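Local atomic coordinates of thiamine-binding periplasmic protein (Escherichia coli, PDB entry 2QRY), a protein that binds thiamine, thiamine phosphate and thiamine diphosphate with high affinity in the periplasm and serves the ThiBPQ ABC transporter in thiamine import. Residues G84-L89 and T163-L168; H243-E248 and T305-P310. One frame throughout, in Å; residues are numbered along the deposited sequence.

Interaction 1 (G84-L89 and T163-L168); sequences GLDNNL and TSTPGL. With TPS (thiamin phosphate), chain E.
The Asp86 carboxylate and the Thr165 side chain pass alongside each other, pointing opposite ways, where strand 81-86 ends near the start of helix 165-178. In this two-lobed periplasmic binding protein fold, of the PBP2 type, the ligand's phosphate lies beside that helix start. No direct hydrogen bond joins the two segments; van der Waals contacts and two bridging waters join them. From CB outward, Thr165 divides its contacts. CB itself lies 3.4 Å from Asp86 OD2. The methyl CG2 rests against the same carboxylate, 3.8 Å from Asp86 CG. OG1, placed between the backbone N and the carbonyl carbon (chi1 45°), is turned the other way, toward the ligand: it lies 3.0 Å from O7 of thiamin phosphate and donates to a water that in turn donates to Gly84 O. Beside this threonine, Leu168 CD1 packs on Leu89 CD2 at 3.9 Å and on Asn88 CB.

The loop after the strand is shaped by an Asx turn in which Asp86 OD1 takes Asn88 N from above the carboxylate plane, while OD2 also accepts from Gln246 NE2. Ser164, at the helix N-cap, and Thr165 both belong to the experimentally established thiamine site. Asn88 OD1 is hydrogen-bonded to Tyr244 OH, and its ND2 donates at 2.7 Å to a second water, which donates to Asp86 OD2 at 2.8 Å and to Thr165 O at 2.9 Å.

Interaction 2 (H243-E248 and T305-P310); sequences HYLQVE and TLEFTP. With TPS (thiamin phosphate), chain E.
A chi1 of -160° carries the Tyr244 ring away from its own N and alongside the 305-310 chain, and chi2 of -72° turns one face onto that backbone. The side chain of Phe308 crosses that of the tyrosine at about a right angle. Leu306 O sits over the rim of the tyrosine face, 3.3 Å from CG, and Glu307 CA makes a CH-pi contact with the same face, 4.0 Å from the ring centroid. Phe308 CD1 lies in the plane of the ring at its edge, 3.7 Å from Tyr244 CE2. The phenol oxygen then accepts from Phe308 N at 2.9 Å in a fairly straight bond, with 162° at the hydrogen; it is also hydrogen-bonded to Asn88 OD1.

These side chains lie just beyond a short parallel beta pairing, in which strand 305-306 runs along strand 243-252 of the mixed sheet; the bond from Phe308 N to Tyr244 OH takes over where the backbone pairing stops. Leu306 is gripped through both its backbone groups: its N donates to His243 O at 2.7 Å, and its O accepts from Leu245 N at 2.9 Å. The latter carbonyl also receives a CA-H...O contact from Tyr244 CA. Leu245 CB meets the methyl CG2 of Thr305 at 3.6 Å, the two side chains crossing obliquely. Farther along the strand, Glu248 OE2 comes within 3.3 Å of the ligand methyl CM4.

Overall arrangement
Interactions 1 and 2 lie with their centres about 10 Å apart and share one sheet, in which strands 81-86 and 243-252 run antiparallel as neighbours. Two probable side-chain hydrogen bonds join them directly: Asn88 OD1 to Tyr244 OH at 2.5 Å, and Asp86 OD2 to Gln246 NE2 at 2.8 Å. Asp86 CB also packs on Val247 O. Both contacts reach thiamin phosphate, but at different parts of it: interaction 1 meets the phosphate end, interaction 2 the methyl group on the thiazolium ring. The side chain of Tyr244 is about 9 Å from that of Thr165; within interaction 2 it is Glu248, through OE2, that approaches the ligand.

Interaction 1 (G84-L89 and T163-L168)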
loop_
_atom_site.group_PDB
_atom_site.type_symbol
_atom_site.label_atom_id
_atom_site.label_comp_id
_atom_site.label_asym_id
_atom_site.label_seq_id
_atom_site.Cartn_x
_atom_site.Cartn_y
_atom_site.Cartn_z
ATOM N N GLY A 84 -7.914 -2.765 0.460
ATOM C CA GLY A 84 -6.791 -1.946 0.861
ATOM C C GLY A 84 -5.906 -2.511 1.954
ATOM O O GLY A 84 -5.077 -1.794 2.491
ATOM N N LEU A 85 -6.090 -3.772 2.323
ATOM C CA LEU A 85 -5.211 -4.370 3.321
ATOM C C LEU A 85 -4.079 -4.868 2.445
ATOM O O LEU A 85 -4.110 -4.650 1.245
ATOM C CB LEU A 85 -5.875 -5.556 4.011
ATOM C CG LEU A 85 -7.125 -5.308 4.848
ATOM C CD1 LEU A 85 -7.589 -6.629 5.452
ATOM C CD2 LEU A 85 -6.824 -4.302 5.947
ATOM N N ASP A 86 -3.068 -5.511 3.011
ATOM C CA ASP A 86 -2.010 -6.026 2.151
ATOM C C ASP A 86 -1.373 -7.292 2.698
ATOM O O ASP A 86 -1.775 -7.801 3.743
ATOM C CB ASP A 86 -0.949 -4.951 1.850
ATOM C CG ASP A 86 -0.003 -4.691 3.010
ATOM O OD1 ASP A 86 -0.057 -5.424 4.026
ATOM O OD2 ASP A 86 0.812 -3.744 2.892
ATOM N N ASN A 87 -0.390 -7.799 1.965
ATOM C CA ASN A 87 0.306 -9.029 2.315
ATOM C C ASN A 87 0.836 -9.105 3.747
ATOM O O ASN A 87 0.907 -10.187 4.320
ATOM C CB ASN A 87 1.452 -9.263 1.325
ATOM C CG ASN A 87 2.454 -8.130 1.324
ATOM O OD1 ASN A 87 2.090 -6.967 1.156
ATOM N ND2 ASN A 87 3.723 -8.462 1.507
ATOM N N ASN A 88 1.201 -7.969 4.325
ATOM C CA ASN A 88 1.732 -7.957 5.683
ATOM C C ASN A 88 0.672 -8.083 6.771
ATOM O O ASN A 88 1.002 -8.302 7.937
ATOM C CB ASN A 88 2.537 -6.675 5.928
ATOM C CG ASN A 88 3.727 -6.548 5.001
ATOM O OD1 ASN A 88 4.511 -7.487 4.840
ATOM N ND2 ASN A 88 3.877 -5.378 4.393
ATOM N N LEU A 89 -0.596 -7.954 6.404
ATOM C CA LEU A 89 -1.662 -8.027 7.395
ATOM C C LEU A 89 -2.519 -9.279 7.287
ATOM O O LEU A 89 -3.444 -9.454 8.075
ATOM C CB LEU A 89 -2.570 -6.806 7.268
ATOM C CG LEU A 89 -1.976 -5.412 7.476
ATOM C CD1 LEU A 89 -2.981 -4.366 7.005
ATOM C CD2 LEU A 89 -1.630 -5.214 8.953
ATOM N N THR A 163 -0.945 2.800 11.427
ATOM C CA THR A 163 -2.098 3.191 10.632
ATOM C C THR A 163 -1.972 2.995 9.115
ATOM O O THR A 163 -2.960 2.667 8.450
ATOM C CB THR A 163 -2.442 4.677 10.882
ATOM O OG1 THR A 163 -1.336 5.499 10.483
ATOM C CG2 THR A 163 -2.731 4.918 12.355
ATOM N N SER A 164 -0.764 3.184 8.584
ATOM C CA SER A 164 -0.499 3.093 7.142
ATOM C C SER A 164 0.303 1.874 6.659
ATOM O O SER A 164 1.337 1.531 7.235
ATOM C CB SER A 164 0.223 4.382 6.697
ATOM O OG SER A 164 0.827 4.271 5.412
ATOM N N THR A 165 -0.154 1.236 5.586
ATOM C CA THR A 165 0.576 0.090 5.059
ATOM C C THR A 165 1.979 0.497 4.601
ATOM O O THR A 165 2.943 -0.231 4.844
ATOM C CB THR A 165 -0.200 -0.628 3.914
ATOM O OG1 THR A 165 -0.738 0.330 2.998
ATOM C CG2 THR A 165 -1.329 -1.467 4.498
ATOM N N PRO A 166 2.117 1.662 3.931
ATOM C CA PRO A 166 3.456 2.093 3.494
ATOM C C PRO A 166 4.307 2.323 4.746
ATOM O O PRO A 166 5.521 2.143 4.734
ATOM C CB PRO A 166 3.182 3.400 2.767
ATOM C CG PRO A 166 1.813 3.195 2.208
ATOM C CD PRO A 166 1.076 2.527 3.345
ATOM N N GLY A 167 3.646 2.739 5.822
ATOM C CA GLY A 167 4.342 2.980 7.071
ATOM C C GLY A 167 4.807 1.655 7.644
ATOM O O GLY A 167 5.948 1.530 8.089
ATOM N N LEU A 168 3.909 0.667 7.619
ATOM C CA LEU A 168 4.208 -0.667 8.111
ATOM C C LEU A 168 5.327 -1.210 7.223
ATOM O O LEU A 168 6.240 -1.894 7.699
ATOM C CB LEU A 168 2.982 -1.570 7.989
ATOM C CG LEU A 168 2.752 -2.656 9.044
ATOM C CD1 LEU A 168 1.949 -3.782 8.384
ATOM C CD2 LEU A 168 4.066 -3.181 9.623
HETATM C CM2 TPS E . 1.710 9.388 -6.812
HETATM N N3 TPS E . -0.429 4.434 -3.059
HETATM C C2 TPS E . -0.351 5.592 -2.436
HETATM S S1 TPS E . -0.811 5.232 -0.814
HETATM C C5 TPS E . -1.097 3.498 -1.025
HETATM C C4 TPS E . -0.815 3.327 -2.363
HETATM C CM4 TPS E . -0.926 1.951 -3.010
HETATM C C6 TPS E . -1.526 2.579 0.076
HETATM C C7 TPS E . -1.724 3.572 1.221
HETATM O O7 TPS E . -2.096 2.974 2.456
HETATM N N1A TPS E . 2.114 7.159 -5.851
HETATM C C2A TPS E . 1.224 8.083 -6.224
HETATM N N3A TPS E . -0.083 7.873 -6.083
HETATM C C4A TPS E . -0.559 6.723 -5.560
HETATM N N4A TPS E . -1.922 6.534 -5.422
HETATM C C5A TPS E . 0.364 5.709 -5.148
HETATM C C6A TPS E . 1.730 5.987 -5.321
HETATM C C7A TPS E . -0.079 4.360 -4.533
HETATM P P1 TPS E . -2.262 4.183 3.516
HETATM O O1 TPS E . -0.955 5.022 3.552
HETATM O O2 TPS E . -2.649 3.641 4.952
HETATM O O3 TPS E . -3.405 5.099 3.027
HETATM O O HOH W 1 -2.674 -1.034 1.442
HETATM O O HOH W 2 2.607 -3.119 4.973
#

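Interaction 2 (H243-E248 and T305-P310)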
loop_
_atom_site.group_PDB
_atom_site.type_symbol
_atom_site.label_atom_id
_atom_site.label_comp_id
_atom_site.label_asym_id
_atom_site.label_seq_id
_atom_site.Cartn_x
_atom_site.Cartn_y
_atom_site.Cartn_z
ATOM N N HIS A 243 14.195 -3.852 -2.193
ATOM C CA HIS A 243 12.973 -3.231 -1.692
ATOM C C HIS A 243 11.899 -4.207 -1.215
ATOM O O HIS A 243 11.800 -5.340 -1.702
ATOM C CB HIS A 243 12.408 -2.310 -2.769
ATOM C CG HIS A 243 13.327 -1.181 -3.121
ATOM N ND1 HIS A 243 12.993 0.142 -2.923
ATOM C CD2 HIS A 243 14.595 -1.181 -3.596
ATOM C CE1 HIS A 243 14.017 0.907 -3.256
ATOM N NE2 HIS A 243 15.003 0.130 -3.666
ATOM N N TYR A 244 11.098 -3.751 -0.255
ATOM C CA TYR A 244 10.038 -4.565 0.320
ATOM C C TYR A 244 8.815 -4.590 -0.583
ATOM O O TYR A 244 8.375 -3.557 -1.082
ATOM C CB TYR A 244 9.662 -4.042 1.711
ATOM C CG TYR A 244 8.953 -5.070 2.561
ATOM C CD1 TYR A 244 7.633 -5.442 2.288
ATOM C CD2 TYR A 244 9.610 -5.698 3.626
ATOM C CE1 TYR A 244 6.981 -6.418 3.057
ATOM C CE2 TYR A 244 8.969 -6.669 4.399
ATOM C CZ TYR A 244 7.655 -7.023 4.108
ATOM O OH TYR A 244 7.012 -7.973 4.868
ATOM N N LEU A 245 8.268 -5.784 -0.778
ATOM C CA LEU A 245 7.117 -5.971 -1.648
ATOM C C LEU A 245 5.774 -5.842 -0.965
ATOM O O LEU A 245 5.570 -6.354 0.141
ATOM C CB LEU A 245 7.186 -7.347 -2.317
ATOM C CG LEU A 245 5.926 -7.836 -3.044
ATOM C CD1 LEU A 245 5.686 -7.030 -4.312
ATOM C CD2 LEU A 245 6.101 -9.312 -3.392
ATOM N N GLN A 246 4.854 -5.157 -1.636
ATOM C CA GLN A 246 3.504 -5.010 -1.125
ATOM C C GLN A 246 2.515 -5.531 -2.157
ATOM O O GLN A 246 2.596 -5.202 -3.342
ATOM C CB GLN A 246 3.146 -3.550 -0.814
ATOM C CG GLN A 246 1.715 -3.422 -0.281
ATOM C CD GLN A 246 1.212 -1.992 -0.180
ATOM O OE1 GLN A 246 1.176 -1.256 -1.171
ATOM N NE2 GLN A 246 0.805 -1.595 1.021
ATOM N N VAL A 247 1.586 -6.355 -1.694
ATOM C CA VAL A 247 0.536 -6.881 -2.540
ATOM C C VAL A 247 -0.724 -6.482 -1.800
ATOM O O VAL A 247 -1.005 -7.005 -0.727
ATOM C CB VAL A 247 0.582 -8.422 -2.655
ATOM C CG1 VAL A 247 -0.595 -8.904 -3.478
ATOM C CG2 VAL A 247 1.894 -8.869 -3.289
ATOM N N GLU A 248 -1.472 -5.537 -2.355
ATOM C CA GLU A 248 -2.702 -5.100 -1.708
ATOM C C GLU A 248 -3.781 -6.128 -1.982
ATOM O O GLU A 248 -3.801 -6.746 -3.042
ATOM C CB GLU A 248 -3.130 -3.731 -2.237
ATOM C CG GLU A 248 -2.051 -2.678 -2.130
ATOM C CD GLU A 248 -2.598 -1.281 -2.289
ATOM O OE1 GLU A 248 -2.954 -0.659 -1.259
ATOM O OE2 GLU A 248 -2.687 -0.811 -3.446
ATOM N N THR A 305 13.928 -8.390 -4.063
ATOM C CA THR A 305 12.660 -8.134 -3.396
ATOM C C THR A 305 12.723 -8.689 -1.971
ATOM O O THR A 305 13.244 -9.779 -1.750
ATOM C CB THR A 305 11.497 -8.801 -4.160
ATOM O OG1 THR A 305 11.183 -8.021 -5.322
ATOM C CG2 THR A 305 10.266 -8.927 -3.277
ATOM N N LEU A 306 12.201 -7.931 -1.010
ATOM C CA LEU A 306 12.212 -8.341 0.393
ATOM C C LEU A 306 10.799 -8.485 0.934
ATOM O O LEU A 306 9.939 -7.640 0.673
ATOM C CB LEU A 306 12.959 -7.310 1.238
ATOM C CG LEU A 306 14.426 -7.038 0.907
ATOM C CD1 LEU A 306 14.902 -5.843 1.698
ATOM C CD2 LEU A 306 15.267 -8.274 1.221
ATOM N N GLU A 307 10.571 -9.543 1.710
ATOM C CA GLU A 307 9.256 -9.796 2.283
ATOM C C GLU A 307 9.286 -10.763 3.471
ATOM O O GLU A 307 10.069 -11.715 3.497
ATOM C CB GLU A 307 8.332 -10.350 1.189
ATOM C CG GLU A 307 6.931 -10.737 1.646
ATOM C CD GLU A 307 6.119 -11.403 0.539
ATOM O OE1 GLU A 307 6.635 -12.347 -0.089
ATOM O OE2 GLU A 307 4.963 -10.992 0.292
ATOM N N PHE A 308 8.443 -10.485 4.466
ATOM C CA PHE A 308 8.301 -11.350 5.633
ATOM C C PHE A 308 7.050 -12.149 5.331
ATOM O O PHE A 308 6.234 -11.722 4.520
ATOM C CB PHE A 308 8.040 -10.553 6.908
ATOM C CG PHE A 308 9.265 -9.992 7.538
ATOM C CD1 PHE A 308 9.480 -8.614 7.560
ATOM C CD2 PHE A 308 10.204 -10.834 8.127
ATOM C CE1 PHE A 308 10.618 -8.081 8.161
ATOM C CE2 PHE A 308 11.349 -10.313 8.735
ATOM C CZ PHE A 308 11.556 -8.935 8.752
ATOM N N THR A 309 6.890 -13.300 5.973
ATOM C CA THR A 309 5.690 -14.095 5.758
ATOM C C THR A 309 4.623 -13.441 6.622
ATOM O O THR A 309 4.946 -12.777 7.604
ATOM C CB THR A 309 5.874 -15.552 6.218
ATOM O OG1 THR A 309 5.940 -15.598 7.649
ATOM C CG2 THR A 309 7.162 -16.133 5.632
ATOM N N PRO A 310 3.339 -13.605 6.261
ATOM C CA PRO A 310 2.277 -12.996 7.064
ATOM C C PRO A 310 2.374 -13.404 8.526
ATOM O O PRO A 310 2.048 -12.627 9.417
ATOM C CB PRO A 310 1.009 -13.511 6.394
ATOM C CG PRO A 310 1.417 -13.562 4.951
ATOM C CD PRO A 310 2.783 -14.214 5.040
HETATM C CM2 TPS E . 1.710 9.388 -6.812
HETATM N N3 TPS E . -0.429 4.434 -3.059
HETATM C C2 TPS E . -0.351 5.592 -2.436
HETATM S S1 TPS E . -0.811 5.232 -0.814
HETATM C C5 TPS E . -1.097 3.498 -1.025
HETATM C C4 TPS E . -0.815 3.327 -2.363
HETATM C CM4 TPS E . -0.926 1.951 -3.010
HETATM C C6 TPS E . -1.526 2.579 0.076
HETATM C C7 TPS E . -1.724 3.572 1.221
HETATM O O7 TPS E . -2.096 2.974 2.456
HETATM N N1A TPS E . 2.114 7.159 -5.851
HETATM C C2A TPS E . 1.224 8.083 -6.224
HETATM N N3A TPS E . -0.083 7.873 -6.083
HETATM C C4A TPS E . -0.559 6.723 -5.560
HETATM N N4A TPS E . -1.922 6.534 -5.422
HETATM C C5A TPS E . 0.364 5.709 -5.148
HETATM C C6A TPS E . 1.730 5.987 -5.321
HETATM C C7A TPS E . -0.079 4.360 -4.533
HETATM P P1 TPS E . -2.262 4.183 3.516
HETATM O O1 TPS E . -0.955 5.022 3.552
HETATM O O2 TPS E . -2.649 3.641 4.952
HETATM O O3 TPS E . -3.405 5.099 3.027
#